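Local coordinates for teichoic acid biosynthesis protein F (Staphylococcus epidermidis, PDB 3L7I), which belongs to the TagF proteins of teichoic acid biosynthesis and has a two-domain GT-B-type part related to glycosyltransferases, at residues Lys363-Glu374 against Lys394-Glu402; Thr442-Arg450 against Asp622-Tyr630. All coordinates share one frame; numbering follows the deposited sequence.

Contact 1: Lys363-Glu374 against Lys394-Glu402; sequences KNYSDSPKYIYE and KNVVPGSAE
Tyr365 and Asn395 come together with CA atoms 6.7 Å apart, and the loop 394-402 then runs past helix 367-379 until Gly399 lies across from Glu374. The setting is a beta-alpha-beta unit of the N-terminal Rossmann-like domain of a GT-B fold. The helix links the parallel strands 354-358 and 384-389, and the loop leads on to strand 402-405.

Two tyrosines carry the contact. Tyr373 has CG anti to its backbone N (chi1 169°), which sends the ring out from the helix to the loop. Its OH donates to Pro398 O at 2.7 Å. The donor lies in the carbonyl plane, on a lone pair, with a C=O...donor angle of 142°. The same OH accepts from Ala401 N at 3.3 Å, and this bond is bent, with an angle of 139° at the hydrogen. One hydroxyl thus joins two backbone groups of the turn around Gly399. Ser400 N in the same turn bonds Gln377 OE1 further along the helix.

Val397 CG1 touches both rings, 3.9 Å from Tyr373 CE2 and 4.1 Å from Tyr365 CE1. Trp387 of strand 384-389 packs edge-to-face with each tyrosine. Pro398 meets Tyr365 from the opposite direction, with Pro398 CD 3.5 Å from Tyr365 CZ. Lys370 CB lies above one face of the Tyr365 ring, toward its rim. The hydroxyl of Tyr365 reaches to the helix that follows it: Tyr365 OH donates to the anti lone pair of Glu374 OE2 at 2.6 Å, and OE2 lies in the plane of the ring.

Contact 2: Thr442-Arg450 against Asp622-Tyr630; sequences TWHGTPLKR and DYSSVMFDY. With SO4 (sulfate ion), chain G.
Thr446 and Phe628 meet at about a right angle where the two Rossmann-like domains of the GT-B fold face each other. Segment 442-450 is the loop after strand 438-441 of the first sheet. Segment 622-630 follows strand 618-621 of the second sheet and leads into the short helix 626-630.

The apolar contacts centre on Phe628. Thr446 CG2 makes a CH-pi contact over one face, 3.4 Å from the centroid of the Phe628 ring and 16° off its normal. Met627 CG lies over the centre of the opposite face, so the ring is sandwiched. Leu448 CB comes to the ring edge, 4.0 Å from Phe628 CE2. The two methyls of Leu448 divide between two partners. Leu448 CD1 touches Met627 CE at 3.6 Å, and Leu448 CD2 lies 3.8 Å from Tyr623 CB.

Direct polar contact between the segments is slight. Ser625 OG donates a weak hydrogen bond to Thr446 O at 3.1 Å. The helix start is held within its own segment: Ser624 OG accepts a nearly straight capping bond from Val626 N (172°).

A sulfate ion, probably from the crystallisation liquor, sits at this helix start, where the helix dipole would be expected to suit an anion. Ser624 OG donates to sulfate O4 at 3.2 Å. The side chain of Lys449 reaches the ion from the other domain through its carbons, while its NZ bonds Tyr647 OH. Sulfate O4 also accepts from the backbone: Ser625 N donates to it at 2.6 Å, with an angle of 160° at the hydrogen.

In the fold
From the N terminus, the chain leaves strand 354-358 and enters contact 1. This closes a short loop of 19 residues, which holds the end of helix 367-379 and strand 384-389, all within the first domain. Strands 402-405, 418-423 and 438-441 follow. Contact 2 closes 171 residues later and ties the loop after strand 438-441 of this domain to the loop and short helix after strand 618-621 of the second. The two loops are in series and neither nest nor cross. Their centres are about 22 Å apart, yet Ile372 CD1 packs on Thr442 CG2 at 4.0 Å. Arg511 also links them through salt bridges to Asp367 of contact 1 and Asp629 of contact 2.

Contact 1: Lys363-Glu374 against Lys394-Glu402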
loop_
_atom_site.group_PDB
_atom_site.type_symbol
_atom_site.label_atom_id
_atom_site.label_comp_id
_atom_site.label_asym_id
_atom_site.label_seq_id
_atom_site.Cartn_x
_atom_site.Cartn_y
_atom_site.Cartn_z
ATOM N N LYS A 363 23.165 -10.994 29.325
ATOM C CA LYS A 363 22.654 -11.765 30.423
ATOM C C LYS A 363 23.203 -11.216 31.703
ATOM O O LYS A 363 22.660 -11.455 32.758
ATOM C CB LYS A 363 22.985 -13.249 30.280
ATOM C CG LYS A 363 24.132 -13.750 31.157
ATOM C CD LYS A 363 24.072 -15.275 31.375
ATOM C CE LYS A 363 25.350 -15.799 32.051
ATOM N NZ LYS A 363 25.309 -17.314 32.237
ATOM N N ASN A 364 24.261 -10.436 31.607
ATOM C CA ASN A 364 25.109 -10.201 32.754
ATOM C C ASN A 364 25.779 -8.883 32.758
ATOM O O ASN A 364 25.981 -8.273 31.717
ATOM C CB ASN A 364 26.252 -11.199 32.725
ATOM C CG ASN A 364 25.995 -12.360 33.592
ATOM O OD1 ASN A 364 24.935 -12.443 34.221
ATOM N ND2 ASN A 364 26.949 -13.277 33.658
ATOM N N TYR A 365 26.176 -8.468 33.947
ATOM C CA TYR A 365 27.239 -7.500 34.070
ATOM C C TYR A 365 28.447 -8.315 34.489
ATOM O O TYR A 365 28.539 -8.731 35.634
ATOM C CB TYR A 365 26.896 -6.445 35.110
ATOM C CG TYR A 365 28.069 -5.572 35.460
ATOM C CD1 TYR A 365 28.552 -4.623 34.558
ATOM C CD2 TYR A 365 28.719 -5.713 36.686
ATOM C CE1 TYR A 365 29.647 -3.832 34.870
ATOM C CE2 TYR A 365 29.810 -4.936 37.010
ATOM C CZ TYR A 365 30.273 -3.992 36.103
ATOM O OH TYR A 365 31.356 -3.205 36.451
ATOM N N SER A 366 29.354 -8.583 33.559
ATOM C CA SER A 366 30.432 -9.532 33.823
ATOM C C SER A 366 31.510 -9.576 32.742
ATOM O O SER A 366 31.506 -8.790 31.785
ATOM C CB SER A 366 29.867 -10.950 33.997
ATOM O OG SER A 366 29.424 -11.505 32.754
ATOM N N ASP A 367 32.430 -10.521 32.920
ATOM C CA ASP A 367 33.474 -10.830 31.949
ATOM C C ASP A 367 34.325 -9.640 31.568
ATOM O O ASP A 367 34.398 -8.656 32.280
ATOM C CB ASP A 367 32.913 -11.500 30.689
ATOM C CG ASP A 367 33.907 -12.499 30.071
ATOM O OD1 ASP A 367 34.468 -12.202 28.977
ATOM O OD2 ASP A 367 34.149 -13.569 30.699
ATOM N N SER A 368 34.968 -9.755 30.421
ATOM C CA SER A 368 35.924 -8.773 29.972
ATOM C C SER A 368 35.330 -7.384 29.726
ATOM O O SER A 368 36.002 -6.381 29.955
ATOM C CB SER A 368 36.639 -9.286 28.728
ATOM O OG SER A 368 37.762 -10.047 29.097
ATOM N N PRO A 369 34.082 -7.309 29.238
ATOM C CA PRO A 369 33.478 -5.972 29.170
ATOM C C PRO A 369 33.398 -5.300 30.552
ATOM O O PRO A 369 33.586 -4.072 30.662
ATOM C CB PRO A 369 32.078 -6.251 28.633
ATOM C CG PRO A 369 32.267 -7.467 27.798
ATOM C CD PRO A 369 33.266 -8.315 28.546
ATOM N N LYS A 370 33.120 -6.099 31.585
ATOM C CA LYS A 370 32.973 -5.557 32.919
ATOM C C LYS A 370 34.262 -4.830 33.332
ATOM O O LYS A 370 34.214 -3.674 33.789
ATOM C CB LYS A 370 32.574 -6.650 33.922
ATOM C CG LYS A 370 32.994 -6.363 35.393
ATOM C CD LYS A 370 32.284 -7.285 36.388
ATOM C CE LYS A 370 33.051 -7.441 37.709
ATOM N NZ LYS A 370 32.190 -8.016 38.807
ATOM N N TYR A 371 35.404 -5.495 33.135
ATOM C CA TYR A 371 36.696 -4.935 33.526
ATOM C C TYR A 371 37.157 -3.768 32.647
ATOM O O TYR A 371 37.783 -2.830 33.143
ATOM C CB TYR A 371 37.758 -6.032 33.607
ATOM C CG TYR A 371 37.498 -6.968 34.761
ATOM C CD1 TYR A 371 36.612 -8.029 34.629
ATOM C CD2 TYR A 371 38.111 -6.773 35.996
ATOM C CE1 TYR A 371 36.354 -8.873 35.684
ATOM C CE2 TYR A 371 37.861 -7.610 37.053
ATOM C CZ TYR A 371 36.978 -8.659 36.893
ATOM O OH TYR A 371 36.722 -9.500 37.948
ATOM N N ILE A 372 36.846 -3.818 31.354
ATOM C CA ILE A 372 37.152 -2.695 30.487
ATOM C C ILE A 372 36.420 -1.489 31.063
ATOM O O ILE A 372 37.003 -0.413 31.211
ATOM C CB ILE A 372 36.764 -2.967 28.998
ATOM C CG1 ILE A 372 37.662 -4.063 28.410
ATOM C CG2 ILE A 372 36.864 -1.697 28.151
ATOM C CD1 ILE A 372 37.245 -4.532 27.008
ATOM N N TYR A 373 35.162 -1.705 31.445
ATOM C CA TYR A 373 34.314 -0.648 32.006
ATOM C C TYR A 373 34.802 -0.126 33.352
ATOM O O TYR A 373 34.883 1.088 33.558
ATOM C CB TYR A 373 32.865 -1.112 32.142
ATOM C CG TYR A 373 31.988 -0.181 32.944
ATOM C CD1 TYR A 373 31.638 1.069 32.454
ATOM C CD2 TYR A 373 31.500 -0.557 34.192
ATOM C CE1 TYR A 373 30.824 1.927 33.181
ATOM C CE2 TYR A 373 30.684 0.289 34.930
ATOM C CZ TYR A 373 30.346 1.531 34.416
ATOM O OH TYR A 373 29.534 2.370 35.139
ATOM N N GLU A 374 35.133 -1.024 34.270
ATOM C CA GLU A 374 35.594 -0.564 35.575
ATOM C C GLU A 374 36.905 0.237 35.472
ATOM O O GLU A 374 37.160 1.155 36.272
ATOM C CB GLU A 374 35.683 -1.729 36.566
ATOM C CG GLU A 374 34.333 -2.422 36.737
ATOM C CD GLU A 374 34.251 -3.346 37.944
ATOM O OE1 GLU A 374 35.326 -3.690 38.489
ATOM O OE2 GLU A 374 33.112 -3.728 38.333
ATOM N N LYS A 394 17.294 -6.400 37.069
ATOM C CA LYS A 394 17.876 -7.524 37.810
ATOM C C LYS A 394 19.385 -7.527 37.684
ATOM O O LYS A 394 20.036 -8.511 37.993
ATOM C CB LYS A 394 17.346 -8.866 37.295
ATOM C CG LYS A 394 16.017 -9.304 37.884
ATOM C CD LYS A 394 15.445 -10.458 37.080
ATOM C CE LYS A 394 13.949 -10.649 37.321
ATOM N NZ LYS A 394 13.283 -11.284 36.118
ATOM N N ASN A 395 19.937 -6.426 37.209
ATOM C CA ASN A 395 21.375 -6.297 37.106
ATOM C C ASN A 395 21.875 -5.069 37.833
ATOM O O ASN A 395 21.258 -4.005 37.777
ATOM C CB ASN A 395 21.798 -6.263 35.651
ATOM C CG ASN A 395 21.925 -7.635 35.076
ATOM O OD1 ASN A 395 22.847 -8.386 35.427
ATOM N ND2 ASN A 395 21.000 -7.993 34.197
ATOM N N VAL A 396 22.989 -5.226 38.530
ATOM C CA VAL A 396 23.523 -4.160 39.358
ATOM C C VAL A 396 24.834 -3.681 38.777
ATOM O O VAL A 396 25.843 -4.388 38.853
ATOM C CB VAL A 396 23.786 -4.658 40.787
ATOM C CG1 VAL A 396 24.467 -3.591 41.589
ATOM C CG2 VAL A 396 22.490 -5.086 41.442
ATOM N N VAL A 397 24.827 -2.486 38.203
ATOM C CA VAL A 397 26.043 -1.920 37.621
ATOM C C VAL A 397 26.611 -0.794 38.490
ATOM O O VAL A 397 25.888 0.156 38.807
ATOM C CB VAL A 397 25.749 -1.320 36.246
ATOM C CG1 VAL A 397 27.032 -0.802 35.599
ATOM C CG2 VAL A 397 25.025 -2.327 35.366
ATOM N N PRO A 398 27.911 -0.876 38.865
ATOM C CA PRO A 398 28.501 0.220 39.647
ATOM C C PRO A 398 28.836 1.373 38.709
ATOM O O PRO A 398 28.980 1.143 37.502
ATOM C CB PRO A 398 29.803 -0.387 40.197
ATOM C CG PRO A 398 29.899 -1.791 39.652
ATOM C CD PRO A 398 28.927 -1.881 38.501
ATOM N N GLY A 399 28.941 2.588 39.237
ATOM C CA GLY A 399 29.451 3.703 38.454
ATOM C C GLY A 399 28.404 4.534 37.733
ATOM O O GLY A 399 27.220 4.491 38.073
ATOM N N SER A 400 28.839 5.279 36.718
ATOM C CA SER A 400 28.009 6.323 36.122
ATOM C C SER A 400 27.148 5.852 34.958
ATOM O O SER A 400 26.469 6.658 34.327
ATOM C CB SER A 400 28.888 7.478 35.643
ATOM O OG SER A 400 29.704 7.073 34.553
ATOM N N ALA A 401 27.179 4.562 34.661
ATOM C CA ALA A 401 26.500 4.062 33.468
ATOM C C ALA A 401 24.989 4.086 33.630
ATOM O O ALA A 401 24.477 3.926 34.750
ATOM C CB ALA A 401 26.973 2.651 33.142
ATOM N N GLU A 402 24.285 4.303 32.518
ATOM C CA GLU A 402 22.850 4.087 32.492
ATOM C C GLU A 402 22.628 2.762 31.812
ATOM O O GLU A 402 23.428 2.359 30.960
ATOM C CB GLU A 402 22.121 5.200 31.749
ATOM C CG GLU A 402 22.876 5.756 30.574
ATOM C CD GLU A 402 21.967 6.481 29.564
ATOM O OE1 GLU A 402 21.910 7.743 29.605
ATOM O OE2 GLU A 402 21.316 5.787 28.727
#

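Contact 2: Thr442-Arg450 against Asp622-Tyr630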
loop_
_atom_site.group_PDB
_atom_site.type_symbol
_atom_site.label_atom_id
_atom_site.label_comp_id
_atom_site.label_asym_id
_atom_site.label_seq_id
_atom_site.Cartn_x
_atom_site.Cartn_y
_atom_site.Cartn_z
ATOM N N THR A 442 35.906 -8.913 22.296
ATOM C CA THR A 442 36.870 -9.417 23.249
ATOM C C THR A 442 36.886 -10.905 23.130
ATOM O O THR A 442 37.851 -11.558 23.524
ATOM C CB THR A 442 36.450 -9.051 24.643
ATOM O OG1 THR A 442 35.245 -9.757 24.960
ATOM C CG2 THR A 442 36.161 -7.569 24.715
ATOM N N TRP A 443 35.804 -11.425 22.550
ATOM C CA TRP A 443 35.428 -12.847 22.643
ATOM C C TRP A 443 35.532 -13.328 24.097
ATOM O O TRP A 443 35.705 -12.520 25.005
ATOM C CB TRP A 443 36.224 -13.737 21.668
ATOM C CG TRP A 443 35.555 -15.058 21.396
ATOM C CD1 TRP A 443 36.038 -16.287 21.683
ATOM C CD2 TRP A 443 34.265 -15.260 20.803
ATOM N NE1 TRP A 443 35.136 -17.250 21.304
ATOM C CE2 TRP A 443 34.038 -16.646 20.767
ATOM C CE3 TRP A 443 33.279 -14.400 20.304
ATOM C CZ2 TRP A 443 32.876 -17.196 20.252
ATOM C CZ3 TRP A 443 32.116 -14.954 19.788
ATOM C CH2 TRP A 443 31.929 -16.339 19.762
ATOM N N HIS A 444 35.419 -14.620 24.337
ATOM C CA HIS A 444 35.342 -15.081 25.711
ATOM C C HIS A 444 36.127 -16.368 25.938
ATOM O O HIS A 444 35.618 -17.305 26.552
ATOM C CB HIS A 444 33.879 -15.319 26.083
ATOM C CG HIS A 444 33.155 -16.133 25.067
ATOM N ND1 HIS A 444 32.289 -15.582 24.156
ATOM C CD2 HIS A 444 33.233 -17.450 24.769
ATOM C CE1 HIS A 444 31.824 -16.531 23.358
ATOM N NE2 HIS A 444 32.388 -17.669 23.705
ATOM N N GLY A 445 37.350 -16.447 25.441
ATOM C CA GLY A 445 38.176 -17.573 25.830
ATOM C C GLY A 445 38.948 -18.326 24.773
ATOM O O GLY A 445 38.513 -18.433 23.632
ATOM N N THR A 446 40.100 -18.849 25.178
ATOM C CA THR A 446 40.935 -19.655 24.313
ATOM C C THR A 446 40.154 -20.879 23.881
ATOM O O THR A 446 39.645 -21.611 24.730
ATOM C CB THR A 446 42.217 -20.139 25.033
ATOM O OG1 THR A 446 43.085 -19.028 25.310
ATOM C CG2 THR A 446 42.951 -21.133 24.161
ATOM N N PRO A 447 40.053 -21.116 22.559
ATOM C CA PRO A 447 39.194 -22.215 22.111
ATOM C C PRO A 447 39.863 -23.553 22.354
ATOM O O PRO A 447 41.074 -23.678 22.197
ATOM C CB PRO A 447 39.049 -21.966 20.608
ATOM C CG PRO A 447 39.554 -20.598 20.381
ATOM C CD PRO A 447 40.602 -20.363 21.424
ATOM N N LEU A 448 39.067 -24.529 22.771
ATOM C CA LEU A 448 39.492 -25.916 22.810
ATOM C C LEU A 448 38.675 -26.652 21.757
ATOM O O LEU A 448 39.198 -27.492 21.029
ATOM C CB LEU A 448 39.241 -26.513 24.186
ATOM C CG LEU A 448 39.260 -28.033 24.256
ATOM C CD1 LEU A 448 40.677 -28.500 24.455
ATOM C CD2 LEU A 448 38.358 -28.535 25.371
ATOM N N LYS A 449 37.397 -26.314 21.661
ATOM C CA LYS A 449 36.530 -26.917 20.662
ATOM C C LYS A 449 36.513 -26.095 19.357
ATOM O O LYS A 449 36.551 -24.863 19.380
ATOM C CB LYS A 449 35.097 -27.070 21.219
ATOM C CG LYS A 449 34.948 -28.054 22.401
ATOM C CD LYS A 449 33.740 -27.711 23.302
ATOM C CE LYS A 449 33.464 -28.769 24.400
ATOM N NZ LYS A 449 32.505 -29.868 23.951
ATOM N N ARG A 450 36.444 -26.779 18.220
ATOM C CA ARG A 450 36.363 -26.104 16.928
ATOM C C ARG A 450 35.085 -25.282 16.798
ATOM O O ARG A 450 34.005 -25.749 17.159
ATOM C CB ARG A 450 36.432 -27.120 15.782
ATOM C CG ARG A 450 37.672 -27.982 15.776
ATOM C CD ARG A 450 37.679 -28.930 14.578
ATOM N NE ARG A 450 38.160 -28.278 13.356
ATOM C CZ ARG A 450 39.438 -28.232 12.979
ATOM N NH1 ARG A 450 40.387 -28.805 13.730
ATOM N NH2 ARG A 450 39.767 -27.611 11.848
ATOM N N ASP A 622 36.870 -30.770 32.565
ATOM C CA ASP A 622 37.044 -31.803 31.548
ATOM C C ASP A 622 37.397 -31.253 30.175
ATOM O O ASP A 622 38.559 -31.304 29.785
ATOM C CB ASP A 622 35.838 -32.736 31.472
ATOM C CG ASP A 622 34.539 -32.000 31.526
ATOM O OD1 ASP A 622 33.813 -32.184 32.513
ATOM O OD2 ASP A 622 34.230 -31.229 30.591
ATOM N N TYR A 623 36.400 -30.742 29.446
ATOM C CA TYR A 623 36.617 -30.125 28.141
ATOM C C TYR A 623 36.156 -28.684 28.197
ATOM O O TYR A 623 35.060 -28.357 27.769
ATOM C CB TYR A 623 35.810 -30.855 27.063
ATOM C CG TYR A 623 35.684 -32.309 27.351
ATOM C CD1 TYR A 623 34.456 -32.860 27.689
ATOM C CD2 TYR A 623 36.815 -33.134 27.342
ATOM C CE1 TYR A 623 34.348 -34.208 27.988
ATOM C CE2 TYR A 623 36.723 -34.478 27.642
ATOM C CZ TYR A 623 35.488 -35.018 27.964
ATOM O OH TYR A 623 35.387 -36.363 28.262
ATOM N N SER A 624 36.974 -27.793 28.716
ATOM C CA SER A 624 36.496 -26.438 28.854
ATOM C C SER A 624 37.607 -25.453 28.656
ATOM O O SER A 624 38.740 -25.675 29.084
ATOM C CB SER A 624 35.866 -26.236 30.225
ATOM O OG SER A 624 35.459 -24.892 30.381
ATOM N N SER A 625 37.261 -24.354 28.009
ATOM C CA SER A 625 38.165 -23.245 27.819
ATOM C C SER A 625 38.562 -22.578 29.144
ATOM O O SER A 625 39.448 -21.722 29.154
ATOM C CB SER A 625 37.516 -22.221 26.884
ATOM O OG SER A 625 37.928 -20.903 27.200
ATOM N N VAL A 626 37.909 -22.936 30.250
ATOM C CA VAL A 626 38.342 -22.403 31.539
ATOM C C VAL A 626 39.738 -22.853 31.937
ATOM O O VAL A 626 40.427 -22.149 32.655
ATOM C CB VAL A 626 37.396 -22.723 32.738
ATOM C CG1 VAL A 626 36.098 -21.965 32.624
ATOM C CG2 VAL A 626 37.185 -24.237 32.891
ATOM N N MET A 627 40.166 -24.027 31.507
ATOM C CA MET A 627 41.495 -24.451 31.915
ATOM C C MET A 627 42.554 -23.429 31.473
ATOM O O MET A 627 43.587 -23.270 32.126
ATOM C CB MET A 627 41.813 -25.837 31.371
ATOM C CG MET A 627 41.634 -25.951 29.889
ATOM S SD MET A 627 42.345 -27.483 29.300
ATOM C CE MET A 627 42.075 -27.322 27.528
ATOM N N PHE A 628 42.289 -22.732 30.372
ATOM C CA PHE A 628 43.267 -21.813 29.830
ATOM C C PHE A 628 43.309 -20.558 30.674
ATOM O O PHE A 628 44.298 -19.829 30.656
ATOM C CB PHE A 628 42.948 -21.435 28.383
ATOM C CG PHE A 628 43.011 -22.578 27.418
ATOM C CD1 PHE A 628 44.192 -23.249 27.193
ATOM C CD2 PHE A 628 41.894 -22.963 26.713
ATOM C CE1 PHE A 628 44.255 -24.286 26.303
ATOM C CE2 PHE A 628 41.956 -24.001 25.815
ATOM C CZ PHE A 628 43.136 -24.662 25.612
ATOM N N ASP A 629 42.230 -20.284 31.395
ATOM C CA ASP A 629 42.179 -19.109 32.247
ATOM C C ASP A 629 42.888 -19.417 33.545
ATOM O O ASP A 629 43.828 -18.721 33.955
ATOM C CB ASP A 629 40.733 -18.737 32.566
ATOM C CG ASP A 629 39.966 -18.271 31.347
ATOM O OD1 ASP A 629 38.874 -18.830 31.096
ATOM O OD2 ASP A 629 40.453 -17.350 30.640
ATOM N N TYR A 630 42.418 -20.476 34.193
ATOM C CA TYR A 630 42.897 -20.868 35.510
ATOM C C TYR A 630 44.407 -21.074 35.493
ATOM O O TYR A 630 45.082 -20.863 36.497
ATOM C CB TYR A 630 42.159 -22.120 35.971
ATOM C CG TYR A 630 42.524 -22.540 37.340
ATOM C CD1 TYR A 630 42.118 -21.806 38.437
ATOM C CD2 TYR A 630 43.297 -23.666 37.552
ATOM C CE1 TYR A 630 42.481 -22.196 39.736
ATOM C CE2 TYR A 630 43.663 -24.064 38.833
ATOM C CZ TYR A 630 43.248 -23.329 39.915
ATOM O OH TYR A 630 43.605 -23.717 41.172
HETATM S S SO4 G . 33.781 -24.336 26.557
HETATM O O1 SO4 G . 32.543 -24.571 27.313
HETATM O O2 SO4 G . 34.220 -25.592 25.942
HETATM O O3 SO4 G . 33.554 -23.344 25.506
HETATM O O4 SO4 G . 34.812 -23.839 27.468
#